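Local coordinates for poly-gamma-glutamate hydrolase (Bacillus phage phiNIT1, PDB 3A9L), which hydrolyses the gamma-glutamyl linkages of bacterial poly-gamma-glutamate as a zinc peptidase with an open mixed alpha/beta core, at residues Q170-Q176 and N187-F192; V56-G60 and A196-K200; T80-F84 and D148-I152. All coordinates share one frame; numbering follows the deposited sequence.

Two of the three contacts share helix 190-209. Contact 1 joins its N-terminal turn to the end of helix 168-173, and contact 2, further along the same helix, packs it against the end of helix 48-59; their centres lie about 16 Å apart. Contact 3 joins two loops on the other side of the chain's centre, about 28 Å from contact 1 and about 24 Å from contact 2, centre to centre. It is the one beside the active site: the side chain of S81 is about 5 Å from the zinc ion bound by H40, E45 and H103, whereas that of F174 in contact 1 is about 13 Å away.

Contact 1 (Q170-Q176 and N187-F192)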
loop_
_atom_site.group_PDB
_atom_site.type_symbol
_atom_site.label_atom_id
_atom_site.label_comp_id
_atom_site.label_asym_id
_atom_site.label_seq_id
_atom_site.Cartn_x
_atom_site.Cartn_y
_atom_site.Cartn_z
ATOM N N GLN A 170 -9.993 11.297 23.047
ATOM C CA GLN A 170 -10.918 11.366 21.924
ATOM C C GLN A 170 -10.873 10.084 21.098
ATOM O O GLN A 170 -11.928 9.547 20.680
ATOM C CB GLN A 170 -10.650 12.591 21.041
ATOM C CG GLN A 170 -11.474 12.571 19.717
ATOM C CD GLN A 170 -12.974 12.663 19.926
ATOM O OE1 GLN A 170 -13.530 13.750 20.046
ATOM N NE2 GLN A 170 -13.645 11.525 19.939
ATOM N N ARG A 171 -9.646 9.637 20.831
ATOM C CA ARG A 171 -9.369 8.379 20.150
ATOM C C ARG A 171 -9.870 7.155 20.937
ATOM O O ARG A 171 -10.341 6.197 20.325
ATOM C CB ARG A 171 -7.882 8.262 19.836
ATOM C CG ARG A 171 -7.337 9.414 18.998
ATOM C CD ARG A 171 -5.829 9.295 18.736
ATOM N NE ARG A 171 -5.017 9.765 19.843
ATOM C CZ ARG A 171 -4.118 9.019 20.490
ATOM N NH1 ARG A 171 -3.870 7.745 20.131
ATOM N NH2 ARG A 171 -3.436 9.554 21.482
ATOM N N ARG A 172 -9.811 7.191 22.272
ATOM C CA ARG A 172 -10.444 6.144 23.060
ATOM C C ARG A 172 -11.962 6.137 22.856
ATOM O O ARG A 172 -12.553 5.069 22.853
ATOM C CB ARG A 172 -10.077 6.177 24.563
ATOM C CG ARG A 172 -8.811 5.407 24.917
ATOM C CD ARG A 172 -8.568 5.355 26.414
ATOM N NE ARG A 172 -7.213 5.743 26.826
ATOM C CZ ARG A 172 -6.128 4.962 26.853
ATOM N NH1 ARG A 172 -6.157 3.689 26.452
ATOM N NH2 ARG A 172 -4.984 5.474 27.275
ATOM N N ALA A 173 -12.562 7.312 22.605
ATOM C CA ALA A 173 -14.001 7.407 22.397
ATOM C C ALA A 173 -14.450 6.983 20.982
ATOM O O ALA A 173 -15.627 6.764 20.764
ATOM C CB ALA A 173 -14.542 8.810 22.782
ATOM N N PHE A 174 -13.511 6.864 20.036
ATOM C CA PHE A 174 -13.775 6.165 18.744
ATOM C C PHE A 174 -14.164 4.667 18.914
ATOM O O PHE A 174 -14.751 4.077 17.998
ATOM C CB PHE A 174 -12.531 6.153 17.819
ATOM C CG PHE A 174 -12.078 7.514 17.282
ATOM C CD1 PHE A 174 -12.921 8.617 17.214
ATOM C CD2 PHE A 174 -10.766 7.655 16.809
ATOM C CE1 PHE A 174 -12.472 9.843 16.697
ATOM C CE2 PHE A 174 -10.305 8.888 16.293
ATOM C CZ PHE A 174 -11.151 9.982 16.242
ATOM N N PHE A 175 -13.795 4.034 20.027
ATOM C CA PHE A 175 -13.937 2.563 20.133
ATOM C C PHE A 175 -14.935 2.144 21.193
ATOM O O PHE A 175 -15.055 2.778 22.222
ATOM C CB PHE A 175 -12.583 1.854 20.373
ATOM C CG PHE A 175 -11.543 2.172 19.339
ATOM C CD1 PHE A 175 -11.627 1.645 18.057
ATOM C CD2 PHE A 175 -10.490 3.023 19.645
ATOM C CE1 PHE A 175 -10.670 1.959 17.085
ATOM C CE2 PHE A 175 -9.524 3.342 18.680
ATOM C CZ PHE A 175 -9.615 2.808 17.400
ATOM N N GLN A 176 -15.645 1.065 20.908
ATOM C CA GLN A 176 -16.630 0.463 21.793
ATOM C C GLN A 176 -16.054 0.147 23.158
ATOM O O GLN A 176 -15.002 -0.509 23.236
ATOM C CB GLN A 176 -17.141 -0.818 21.107
ATOM C CG GLN A 176 -17.993 -0.521 19.889
ATOM C CD GLN A 176 -19.345 -0.068 20.290
ATOM O OE1 GLN A 176 -19.926 -0.624 21.222
ATOM N NE2 GLN A 176 -19.843 0.981 19.655
ATOM N N ASN A 187 -14.088 -2.419 16.549
ATOM C CA ASN A 187 -15.377 -2.174 17.178
ATOM C C ASN A 187 -15.493 -0.686 17.515
ATOM O O ASN A 187 -15.089 -0.249 18.598
ATOM C CB ASN A 187 -15.529 -3.033 18.461
ATOM C CG ASN A 187 -15.327 -4.529 18.206
ATOM O OD1 ASN A 187 -15.693 -5.036 17.156
ATOM N ND2 ASN A 187 -14.713 -5.230 19.172
ATOM N N VAL A 188 -16.053 0.083 16.581
ATOM C CA VAL A 188 -15.967 1.533 16.639
ATOM C C VAL A 188 -17.325 2.135 16.982
ATOM O O VAL A 188 -18.366 1.489 16.817
ATOM C CB VAL A 188 -15.356 2.094 15.335
ATOM C CG1 VAL A 188 -14.002 1.396 15.066
ATOM C CG2 VAL A 188 -16.300 1.879 14.161
ATOM N N THR A 189 -17.314 3.351 17.502
ATOM C CA THR A 189 -18.522 3.964 18.039
ATOM C C THR A 189 -19.109 4.904 17.007
ATOM O O THR A 189 -18.526 5.126 15.939
ATOM C CB THR A 189 -18.217 4.838 19.259
ATOM O OG1 THR A 189 -17.338 5.899 18.844
ATOM C CG2 THR A 189 -17.589 4.042 20.381
ATOM N N GLN A 190 -20.248 5.483 17.349
ATOM C CA GLN A 190 -20.909 6.460 16.482
ATOM C C GLN A 190 -20.048 7.712 16.335
ATOM O O GLN A 190 -19.939 8.233 15.241
ATOM C CB GLN A 190 -22.282 6.811 17.027
ATOM C CG GLN A 190 -22.705 8.260 16.901
ATOM C CD GLN A 190 -24.045 8.459 17.572
ATOM O OE1 GLN A 190 -24.110 8.876 18.724
ATOM N NE2 GLN A 190 -25.128 8.071 16.882
ATOM N N GLU A 191 -19.399 8.136 17.420
ATOM C CA GLU A 191 -18.473 9.281 17.373
ATOM C C GLU A 191 -17.374 9.059 16.344
ATOM O O GLU A 191 -17.096 9.956 15.565
ATOM C CB GLU A 191 -17.873 9.603 18.746
ATOM C CG GLU A 191 -17.193 10.996 18.827
ATOM C CD GLU A 191 -17.308 11.649 20.194
ATOM O OE1 GLU A 191 -18.446 11.849 20.677
ATOM O OE2 GLU A 191 -16.267 11.978 20.795
ATOM N N PHE A 192 -16.784 7.859 16.325
ATOM C CA PHE A 192 -15.846 7.495 15.246
ATOM C C PHE A 192 -16.396 7.805 13.867
ATOM O O PHE A 192 -15.767 8.534 13.087
ATOM C CB PHE A 192 -15.379 6.020 15.311
ATOM C CG PHE A 192 -14.473 5.631 14.170
ATOM C CD1 PHE A 192 -13.112 5.916 14.207
ATOM C CD2 PHE A 192 -14.995 4.995 13.039
ATOM C CE1 PHE A 192 -12.269 5.566 13.138
ATOM C CE2 PHE A 192 -14.182 4.651 11.958
ATOM C CZ PHE A 192 -12.814 4.917 11.996
#
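Q170 reaches E191 where the end of helix 168-173 meets the start of helix 190-209, a junction built on a single beta bridge and the N-cap of the second helix. A chi1 of 171° sets the Q170 chain off beside its carbonyl carbon, and a bend at chi2 brings NE2 within 2.8 Å of E191 OE2, which lies almost in the amide plane and accepts on its anti lone pair. The same oxygen forms a salt bridge with K111, so a buried amide suits Q170: it adds an N-H to the carboxylate without a second charge. The small methyl of A173 lies by E191 OE2, and A173 O takes T189 OG1 at 2.7 Å, on a lone pair. That hydroxyl also accepts from F192 N at 3.2 Å as the helix cap, threonine's one oxygen tying both segments. F174 O takes T189 N from above its plane, while the ring, filling the buried junction, offers a face to the edge of F192 in a T-shaped stack, centroids 5.4 Å apart and planes at 79°. F175 and V188 pair in the bridge, whose bonds flank them, and F175 CD1 lies 3.8 Å from V188 CG1. Q176 N gives N187 O a nearly straight bond. Exposed, long and flexible, the Q176 amide bends back at chi2 and sends NE2 to V188 O, 3.2 Å away and above the carbonyl plane.

Contact 2 (V56-G60 and A196-K200); sequences VELTG and AEAIK
L58 and K200 carry most of this contact, a small helix-to-helix packing between the last turn of helix 48-59 and the middle of helix 190-209, at the protein surface and away from the zinc site. The nearest CA atoms are those of T59 and K200, 6.0 Å apart.

Apolar contacts dominate, and no hydrogen bond crosses between the two segments. L58 points at the other helix, and its CD1 branch does the touching: it rests on the backbone of A196, 3.6 Å from A196 O, and lies 4.1 Å from A196 CB. A branched leucine suits the place because its methyl can settle on the helix surface, where the short side chain of A196 allows a close approach. K200 uses its methylene chain. A chi1 of 180° swings that chain off beside the carbonyl carbon, and K200 CD packs against L58 CB at 3.7 Å. The same methylene makes a close contact with a carbonyl, K200 CD lying 3.2 Å from L58 O. T59 adds its methyl, CG2 meeting K200 CG at 3.7 Å as the two side chains run past each other in opposite directions.

The polar groups find partners nearer home. K200 bends at chi3 and chi4, turning NZ back along its own helix to a salt bridge with E197 OE2 at 3.1 Å, though the carboxylate is modelled too close to the lysine chain and the detail is doubtful. T59 OG1 bonds to V55 O and to G61 N, consistent with the methyl facing K200; chi1 of 56° places CG2 beside the backbone N.

Around this pair, A196 also packs on L51, R54 and V55 of helix 48-59. I199 reaches inward to Y36 of strand 34-42 and to I126 and L130 of helix 120-132, while A198 touches the latter helix at K129 and L130.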
loop_
_atom_site.group_PDB
_atom_site.type_symbol
_atom_site.label_atom_id
_atom_site.label_comp_id
_atom_site.label_asym_id
_atom_site.label_seq_id
_atom_site.Cartn_x
_atom_site.Cartn_y
_atom_site.Cartn_z
ATOM N N VAL A 56 -10.654 7.218 3.984
ATOM C CA VAL A 56 -10.311 6.787 2.639
ATOM C C VAL A 56 -11.476 6.020 2.001
ATOM O O VAL A 56 -11.770 6.198 0.801
ATOM C CB VAL A 56 -8.996 5.970 2.668
ATOM C CG1 VAL A 56 -8.792 5.147 1.371
ATOM C CG2 VAL A 56 -7.837 6.924 2.878
ATOM N N GLU A 57 -12.119 5.162 2.795
ATOM C CA GLU A 57 -13.277 4.384 2.322
ATOM C C GLU A 57 -14.428 5.342 1.972
ATOM O O GLU A 57 -15.109 5.154 0.965
ATOM C CB GLU A 57 -13.699 3.349 3.358
ATOM C CG GLU A 57 -12.812 2.117 3.415
ATOM C CD GLU A 57 -12.702 1.553 4.834
ATOM O OE1 GLU A 57 -13.672 1.744 5.615
ATOM O OE2 GLU A 57 -11.634 0.966 5.174
ATOM N N LEU A 58 -14.578 6.404 2.764
ATOM C CA LEU A 58 -15.559 7.480 2.450
ATOM C C LEU A 58 -15.243 8.415 1.284
ATOM O O LEU A 58 -16.160 8.966 0.674
ATOM C CB LEU A 58 -15.813 8.351 3.678
ATOM C CG LEU A 58 -16.508 7.744 4.882
ATOM C CD1 LEU A 58 -16.591 8.808 5.950
ATOM C CD2 LEU A 58 -17.852 7.199 4.513
ATOM N N THR A 59 -13.960 8.632 0.995
ATOM C CA THR A 59 -13.534 9.674 0.036
ATOM C C THR A 59 -12.965 9.156 -1.278
ATOM O O THR A 59 -13.082 9.815 -2.312
ATOM C CB THR A 59 -12.471 10.625 0.662
ATOM O OG1 THR A 59 -11.359 9.851 1.125
ATOM C CG2 THR A 59 -13.047 11.392 1.873
ATOM N N GLY A 60 -12.324 7.994 -1.228
ATOM C CA GLY A 60 -11.487 7.527 -2.344
ATOM C C GLY A 60 -10.157 8.279 -2.409
ATOM O O GLY A 60 -9.489 8.300 -3.436
ATOM N N ALA A 196 -15.103 10.688 11.063
ATOM C CA ALA A 196 -14.678 10.398 9.721
ATOM C C ALA A 196 -15.560 11.075 8.631
ATOM O O ALA A 196 -15.029 11.600 7.643
ATOM C CB ALA A 196 -14.541 8.903 9.516
ATOM N N GLU A 197 -16.875 11.146 8.856
ATOM C CA GLU A 197 -17.813 11.836 7.946
ATOM C C GLU A 197 -17.556 13.344 7.906
ATOM O O GLU A 197 -17.607 13.964 6.847
ATOM C CB GLU A 197 -19.258 11.562 8.351
ATOM C CG GLU A 197 -20.318 12.477 7.677
ATOM C CD GLU A 197 -20.614 12.094 6.211
ATOM O OE1 GLU A 197 -20.175 11.014 5.763
ATOM O OE2 GLU A 197 -21.255 12.887 5.495
ATOM N N ALA A 198 -17.269 13.928 9.067
ATOM C CA ALA A 198 -16.869 15.347 9.121
ATOM C C ALA A 198 -15.707 15.675 8.186
ATOM O O ALA A 198 -15.716 16.691 7.526
ATOM C CB ALA A 198 -16.533 15.758 10.538
ATOM N N ILE A 199 -14.716 14.799 8.133
ATOM C CA ILE A 199 -13.561 14.996 7.285
ATOM C C ILE A 199 -13.968 14.905 5.806
ATOM O O ILE A 199 -13.535 15.724 4.960
ATOM C CB ILE A 199 -12.465 13.956 7.616
ATOM C CG1 ILE A 199 -12.171 13.929 9.133
ATOM C CG2 ILE A 199 -11.225 14.200 6.748
ATOM C CD1 ILE A 199 -11.930 15.291 9.774
ATOM N N LYS A 200 -14.823 13.929 5.498
ATOM C CA LYS A 200 -15.283 13.776 4.100
ATOM C C LYS A 200 -16.062 15.036 3.636
ATOM O O LYS A 200 -15.847 15.541 2.542
ATOM C CB LYS A 200 -16.110 12.507 3.925
ATOM C CG LYS A 200 -16.635 12.275 2.492
ATOM C CD LYS A 200 -17.722 11.211 2.429
ATOM C CE LYS A 200 -18.962 11.498 3.287
ATOM N NZ LYS A 200 -20.009 12.431 2.728
#

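Contact 3 (T80-F84 and D148-I152). With PO4 (phosphate ion), chain D.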
loop_
_atom_site.group_PDB
_atom_site.type_symbol
_atom_site.label_atom_id
_atom_site.label_comp_id
_atom_site.label_asym_id
_atom_site.label_seq_id
_atom_site.Cartn_x
_atom_site.Cartn_y
_atom_site.Cartn_z
ATOM N N THR A 80 9.127 12.404 14.790
ATOM C CA THR A 80 8.334 13.601 14.643
ATOM C C THR A 80 8.163 14.023 13.167
ATOM O O THR A 80 9.071 13.825 12.349
ATOM C CB THR A 80 8.950 14.728 15.472
ATOM O OG1 THR A 80 7.938 15.693 15.787
ATOM C CG2 THR A 80 10.139 15.362 14.731
ATOM N N SER A 81 7.005 14.601 12.836
ATOM C CA SER A 81 6.655 14.978 11.435
ATOM C C SER A 81 7.627 15.914 10.715
ATOM O O SER A 81 7.813 15.811 9.492
ATOM C CB SER A 81 5.245 15.589 11.356
ATOM O OG SER A 81 4.322 14.897 12.172
ATOM N N THR A 82 8.239 16.851 11.446
ATOM C CA THR A 82 9.259 17.690 10.822
ATOM C C THR A 82 10.528 16.908 10.386
ATOM O O THR A 82 11.348 17.458 9.672
ATOM C CB THR A 82 9.729 18.796 11.765
ATOM O OG1 THR A 82 10.257 18.180 12.941
ATOM C CG2 THR A 82 8.584 19.762 12.125
ATOM N N HIS A 83 10.693 15.666 10.852
ATOM C CA HIS A 83 11.922 14.861 10.632
ATOM C C HIS A 83 11.603 13.598 9.839
ATOM O O HIS A 83 12.484 12.781 9.518
ATOM C CB HIS A 83 12.564 14.468 11.970
ATOM C CG HIS A 83 13.104 15.630 12.736
ATOM N ND1 HIS A 83 13.861 15.483 13.873
ATOM C CD2 HIS A 83 13.025 16.962 12.507
ATOM C CE1 HIS A 83 14.219 16.673 14.318
ATOM N NE2 HIS A 83 13.727 17.588 13.504
ATOM N N PHE A 84 10.329 13.470 9.508
ATOM C CA PHE A 84 9.831 12.212 8.989
ATOM C C PHE A 84 10.080 12.219 7.519
ATOM O O PHE A 84 9.572 13.063 6.768
ATOM C CB PHE A 84 8.359 11.993 9.320
ATOM C CG PHE A 84 7.832 10.648 8.862
ATOM C CD1 PHE A 84 7.336 10.492 7.578
ATOM C CD2 PHE A 84 7.839 9.560 9.716
ATOM C CE1 PHE A 84 6.849 9.282 7.154
ATOM C CE2 PHE A 84 7.358 8.337 9.297
ATOM C CZ PHE A 84 6.847 8.204 8.033
ATOM N N ASP A 148 5.345 25.399 9.402
ATOM C CA ASP A 148 6.723 25.346 8.906
ATOM C C ASP A 148 6.744 24.518 7.662
ATOM O O ASP A 148 5.787 23.808 7.421
ATOM C CB ASP A 148 7.612 24.691 9.964
ATOM C CG ASP A 148 7.145 23.317 10.315
ATOM O OD1 ASP A 148 6.224 23.153 11.168
ATOM O OD2 ASP A 148 7.703 22.384 9.732
ATOM N N PRO A 149 7.854 24.562 6.874
ATOM C CA PRO A 149 7.891 23.835 5.591
ATOM C C PRO A 149 8.461 22.414 5.654
ATOM O O PRO A 149 8.452 21.693 4.638
ATOM C CB PRO A 149 8.823 24.702 4.749
ATOM C CG PRO A 149 9.887 25.101 5.757
ATOM C CD PRO A 149 9.014 25.467 6.994
ATOM N N ASP A 150 8.962 22.034 6.818
ATOM C CA ASP A 150 9.445 20.676 7.091
ATOM C C ASP A 150 8.341 19.677 7.402
ATOM O O ASP A 150 8.416 18.539 6.959
ATOM C CB ASP A 150 10.374 20.673 8.277
ATOM C CG ASP A 150 11.637 21.483 8.036
ATOM O OD1 ASP A 150 12.064 21.618 6.868
ATOM O OD2 ASP A 150 12.217 21.952 9.046
ATOM N N ASN A 151 7.361 20.070 8.211
ATOM C CA ASN A 151 6.304 19.130 8.585
ATOM C C ASN A 151 5.810 18.306 7.377
ATOM O O ASN A 151 5.235 18.854 6.431
ATOM C CB ASN A 151 5.140 19.852 9.275
ATOM C CG ASN A 151 4.139 18.875 9.914
ATOM O OD1 ASN A 151 3.603 17.982 9.240
ATOM N ND2 ASN A 151 3.879 19.046 11.214
ATOM N N ILE A 152 6.033 16.999 7.402
ATOM C CA ILE A 152 5.604 16.151 6.264
ATOM C C ILE A 152 4.285 16.566 5.550
ATOM O O ILE A 152 4.239 16.580 4.313
ATOM C CB ILE A 152 5.588 14.635 6.602
ATOM C CG1 ILE A 152 5.235 13.794 5.359
ATOM C CG2 ILE A 152 4.625 14.315 7.754
ATOM C CD1 ILE A 152 6.261 13.861 4.214
HETATM P P PO4 D . 4.403 14.739 16.155
HETATM O O1 PO4 D . 5.768 14.974 16.765
HETATM O O2 PO4 D . 3.425 15.857 16.482
HETATM O O3 PO4 D . 4.636 14.723 14.667
HETATM O O4 PO4 D . 3.825 13.434 16.629
HETATM O O HOH W 1 1.692 16.117 10.343
HETATM O O HOH W 2 9.246 15.923 6.391
#
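S81 meets N151 and I152 where two loops pack together beside the zinc site, the second loop shaped by an Asx motif in which D148 OD2 accepts from N151 N at 2.8 Å. From S81, CB points at the other loop: it lies 3.6 Å from N151 OD1 and 3.9 Å from I152 CG2, both on the side that faces that loop. OG, anti to the carbonyl carbon (chi1 -41°), turns to O3 of a phosphate ion, probably from the crystallisation liquor; this approach is very short and doubtful in detail, but S81 N bonds the same O3 at 3.0 Å. Serine is short enough to fit beside the zinc ligands H40 and H103. T80 OG1 also nears the phosphate, at a doubtful, very short length, and H78 NE2 is a further partner. N151 in turn is fixed by V153 N at OD1 and by Q163 at ND2, while water 1 donates to OD1. T82 packs at the margin, its methyl CG2 3.7 Å from D148 OD2. F84 and I152, apolar as suits a buried place, meet loosely (CD1 to CG1, 4.5 Å). The one direct hydrogen bond between the loops runs from I152 N to S81 O, 3.0 Å long, the donor standing above the carbonyl plane.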